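Local coordinates for protein pumilio homolog 23 (Arabidopsis thaliana, PDB 5WZJ) that binds RNA sequence-specifically through pumilio repeats, recognising 18S rRNA, and probably regulates translation and mRNA stability, at residues A383-V388 with E393-I398; L399-L402 with Y407-G410. All blocks are in the same frame, centred on the assembly; numbering follows the deposited sequence.

Interaction 1 of 2, residues A383-V388 with E393-I398; sequences ALVGAV and ESRISI
With its chain bent at chi3 (71°), Arg395 turns its guanidinium back over Val385, whose CG1 reaches out to meet it because it lies anti to the backbone N (chi1 179°). CG1 sits over one face of the guanidinium, 3.3 Å from Arg395 NH2 and offset toward the rim, and the two side chains cross at about a right angle. The same methyl also packs against Arg395 CG, at 3.9 Å, so both the aliphatic and the flat part of the arginine rest on the valine. The charge is met from the helix that carries Val385: Arg395 NH1 forms a salt bridge with Glu382. Deeper in, Ile398 enters with its CD1 methyl leading. CD1 lies 3.6 Å from Val388 CB, within reach of both valine methyls, and 4.0 Å from Val385 CA, so it lodges between two residues one helical turn apart. Tyr447 of helix 445-453 packs on both Val385 and Ile398. With an alanine here, Glu382 would probably lose the mate that Arg395 provides, and the CG1 methyl of Val385 the flat group that lies over it. No hydrogen bond joins 383-388 to 393-398; the loop is held to the end of helix 377-388 by apolar packing of Ile398 inside and, toward the surface, by an arginine that pairs a methyl under its face with a carboxylate at its NH1.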
# COMPACT_ATOMS: atom_id res chain seq x y z
N ALA A 383 -12.34 -25.07 -3.56
CA ALA A 383 -11.00 -25.37 -4.06
C ALA A 383 -9.94 -25.09 -2.99
O ALA A 383 -8.96 -25.83 -2.88
CB ALA A 383 -10.72 -24.57 -5.33
N LEU A 384 -10.13 -24.03 -2.21
CA LEU A 384 -9.19 -23.72 -1.14
C LEU A 384 -9.18 -24.82 -0.08
O LEU A 384 -8.11 -25.26 0.37
CB LEU A 384 -9.51 -22.37 -0.50
CG LEU A 384 -8.63 -22.02 0.71
CD1 LEU A 384 -7.14 -22.00 0.33
CD2 LEU A 384 -9.06 -20.70 1.35
N VAL A 385 -10.37 -25.29 0.35
CA VAL A 385 -10.42 -26.37 1.33
C VAL A 385 -9.67 -27.59 0.83
O VAL A 385 -8.84 -28.17 1.54
CB VAL A 385 -11.87 -26.75 1.67
CG1 VAL A 385 -11.86 -27.90 2.69
CG2 VAL A 385 -12.66 -25.56 2.19
N GLY A 386 -9.97 -28.01 -0.40
CA GLY A 386 -9.34 -29.20 -0.95
C GLY A 386 -7.85 -29.04 -1.15
O GLY A 386 -7.11 -30.03 -1.08
N ALA A 387 -7.39 -27.82 -1.37
CA ALA A 387 -5.95 -27.61 -1.50
C ALA A 387 -5.24 -27.79 -0.17
O ALA A 387 -4.06 -28.16 -0.14
CB ALA A 387 -5.66 -26.21 -2.05
N VAL A 388 -5.92 -27.52 0.94
CA VAL A 388 -5.26 -27.51 2.25
C VAL A 388 -5.54 -28.82 2.98
O VAL A 388 -4.72 -29.29 3.77
CB VAL A 388 -5.71 -26.29 3.07
CG1 VAL A 388 -5.12 -26.34 4.47
CG2 VAL A 388 -5.31 -25.00 2.36
N GLU A 393 -11.36 -36.32 6.43
CA GLU A 393 -11.21 -36.13 7.87
C GLU A 393 -10.38 -34.90 8.19
O GLU A 393 -10.60 -34.26 9.23
CB GLU A 393 -10.60 -37.38 8.51
CG GLU A 393 -9.27 -37.83 7.90
CD GLU A 393 -9.43 -38.79 6.72
OE1 GLU A 393 -10.52 -38.83 6.10
OE2 GLU A 393 -8.45 -39.51 6.42
N SER A 394 -9.43 -34.53 7.32
CA SER A 394 -8.58 -33.38 7.59
C SER A 394 -9.30 -32.04 7.41
O SER A 394 -8.75 -31.00 7.80
CB SER A 394 -7.32 -33.43 6.71
OG SER A 394 -7.62 -33.21 5.34
N ARG A 395 -10.53 -32.04 6.85
CA ARG A 395 -11.22 -30.78 6.56
C ARG A 395 -11.60 -30.00 7.82
O ARG A 395 -11.73 -28.77 7.77
CB ARG A 395 -12.47 -31.04 5.71
CG ARG A 395 -12.15 -31.45 4.28
CD ARG A 395 -13.38 -31.99 3.56
NE ARG A 395 -14.36 -30.95 3.25
CZ ARG A 395 -14.35 -30.24 2.13
NH1 ARG A 395 -15.30 -29.34 1.91
NH2 ARG A 395 -13.40 -30.44 1.21
N ILE A 396 -11.78 -30.69 8.96
CA ILE A 396 -12.09 -29.99 10.20
C ILE A 396 -10.94 -29.06 10.62
O ILE A 396 -11.14 -28.14 11.41
CB ILE A 396 -12.43 -31.01 11.32
CG1 ILE A 396 -13.00 -30.31 12.56
CG2 ILE A 396 -11.20 -31.82 11.69
CD1 ILE A 396 -14.38 -29.70 12.36
N SER A 397 -9.75 -29.27 10.07
CA SER A 397 -8.57 -28.50 10.43
C SER A 397 -8.28 -27.36 9.45
O SER A 397 -7.18 -26.81 9.45
CB SER A 397 -7.35 -29.42 10.54
OG SER A 397 -7.51 -30.28 11.65
N ILE A 398 -9.25 -26.98 8.62
CA ILE A 398 -8.97 -25.96 7.61
C ILE A 398 -8.55 -24.65 8.28
O ILE A 398 -7.61 -23.99 7.83
CB ILE A 398 -10.16 -25.79 6.66
CG1 ILE A 398 -9.87 -24.71 5.61
CG2 ILE A 398 -11.41 -25.46 7.41
CD1 ILE A 398 -8.68 -25.04 4.73

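Interaction 2 of 2, residues L399-L402 with Y407-G410; sequences LPRL and YYFG
Arg401 and Tyr408 face each other from two short successive helices, 398-403 and 405-410, with their CA atoms 5.8 Å apart and both CB atoms directed into the gap. They carry essentially the whole contact, which buries 157 Å² in all. Arg401 is extended from CG to NE and runs over one face of the Tyr408 ring, from CB near the ring's root to the guanidinium beside the hydroxyl. Tyr408 CG stands anti to the backbone N (chi1 168°), which turns a ring face to the arginine chain. The middle of that chain makes a CH-pi contact: Arg401 CD lies 3.8 Å from the centroid of the Tyr408 ring, 14° off the ring normal and thus over its centre. Farther out the flat groups are nearly parallel, their planes 17° apart, and Arg401 NE comes to 3.6 Å from Tyr408 CE1, so the guanidinium lies nearly flat above the outer part of the ring. Arg401 NH1 and Tyr408 OH are 3.0 Å apart, but the angle is too poor for a hydrogen bond. NH1 is instead bonded to the backbone oxygen of Val388, at the end of helix 377-388, which would help to fix the rotation of the guanidinium over the ring; Tyr408 OH probably hydrogen-bonds to that oxygen too, so the two groups share an acceptor. On the ring's rim, Phe409 CE2 lies in the plane of the Tyr408 ring, while Tyr408 CD2 stands over one face of Phe409. Trp417 also packs on Arg401. An arginine chain is thus laid over a tyrosine face across a tight turn between two short helices, within the all-helical superhelix of pumilio repeats and about 10 Å from the bound RNA at the nearest atoms.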
# COMPACT_ATOMS: atom_id res chain seq x y z
N LEU A 399 -9.20 -24.28 9.39
CA LEU A 399 -8.85 -23.01 10.04
C LEU A 399 -7.45 -23.04 10.62
O LEU A 399 -6.63 -22.16 10.27
CB LEU A 399 -9.91 -22.64 11.09
CG LEU A 399 -10.66 -21.33 10.85
CD1 LEU A 399 -9.70 -20.14 10.73
CD2 LEU A 399 -11.55 -21.44 9.60
N PRO A 400 -7.06 -23.99 11.48
CA PRO A 400 -5.68 -23.99 11.99
C PRO A 400 -4.63 -24.00 10.89
O PRO A 400 -3.60 -23.32 11.02
CB PRO A 400 -5.60 -25.28 12.82
CG PRO A 400 -7.00 -25.56 13.23
CD PRO A 400 -7.86 -25.09 12.08
N ARG A 401 -4.85 -24.75 9.82
CA ARG A 401 -3.84 -24.83 8.78
C ARG A 401 -3.69 -23.51 8.03
O ARG A 401 -2.58 -23.15 7.64
CB ARG A 401 -4.16 -25.97 7.81
CG ARG A 401 -4.08 -27.35 8.48
CD ARG A 401 -4.48 -28.46 7.55
NE ARG A 401 -4.40 -29.76 8.21
CZ ARG A 401 -4.49 -30.93 7.58
NH1 ARG A 401 -4.65 -30.97 6.26
NH2 ARG A 401 -4.40 -32.06 8.28
N LEU A 402 -4.79 -22.77 7.84
CA LEU A 402 -4.66 -21.48 7.17
C LEU A 402 -4.10 -20.41 8.09
O LEU A 402 -3.32 -19.56 7.65
CB LEU A 402 -6.02 -21.03 6.61
CG LEU A 402 -6.44 -21.68 5.29
CD1 LEU A 402 -7.90 -21.42 5.01
CD2 LEU A 402 -5.58 -21.18 4.13
N TYR A 407 3.74 -22.79 8.47
CA TYR A 407 4.14 -23.92 9.32
C TYR A 407 3.53 -25.22 8.82
O TYR A 407 4.21 -26.26 8.82
CB TYR A 407 3.73 -23.67 10.77
CG TYR A 407 4.52 -22.59 11.46
CD1 TYR A 407 4.09 -21.27 11.43
CD2 TYR A 407 5.69 -22.89 12.15
CE1 TYR A 407 4.81 -20.27 12.06
CE2 TYR A 407 6.42 -21.89 12.78
CZ TYR A 407 5.98 -20.58 12.73
OH TYR A 407 6.70 -19.58 13.36
N TYR A 408 2.27 -25.20 8.40
CA TYR A 408 1.66 -26.44 7.94
C TYR A 408 2.29 -26.92 6.64
O TYR A 408 2.59 -28.11 6.49
CB TYR A 408 0.14 -26.27 7.76
CG TYR A 408 -0.44 -27.44 7.01
CD1 TYR A 408 -0.58 -28.68 7.62
CD2 TYR A 408 -0.81 -27.31 5.67
CE1 TYR A 408 -1.09 -29.76 6.92
CE2 TYR A 408 -1.32 -28.39 4.97
CZ TYR A 408 -1.46 -29.61 5.59
OH TYR A 408 -1.96 -30.69 4.89
N PHE A 409 2.50 -26.03 5.67
CA PHE A 409 3.06 -26.50 4.41
C PHE A 409 4.55 -26.76 4.51
O PHE A 409 5.09 -27.52 3.70
CB PHE A 409 2.75 -25.53 3.27
CG PHE A 409 1.38 -25.72 2.68
CD1 PHE A 409 1.17 -26.69 1.70
CD2 PHE A 409 0.30 -24.96 3.10
CE1 PHE A 409 -0.09 -26.89 1.16
CE2 PHE A 409 -0.96 -25.15 2.55
CZ PHE A 409 -1.16 -26.12 1.59
N GLY A 410 5.22 -26.20 5.51
CA GLY A 410 6.63 -26.49 5.69
C GLY A 410 6.96 -27.61 6.65
O GLY A 410 8.15 -27.85 6.89

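In the fold
From the N terminus, helix 377-388 leads into a loop that interaction 1 closes by folding 393-398 back on the helix's last turns. Helix 398-403 starts at the end of that loop, and interaction 2 then closes the turn to helix 405-410. The contacts follow in series, neither nested nor crossed, with centres 10 Å apart. Val388 O, at the end of the first helix, joins them as the shared partner of the Arg401 and Tyr408 side chains, while Leu384 CD2 packs on Leu402 CD1. Three successive helices are thereby tied together, flanked by helix 351-356 earlier in the chain and helix 445-453 later, on one limb of the superhelix.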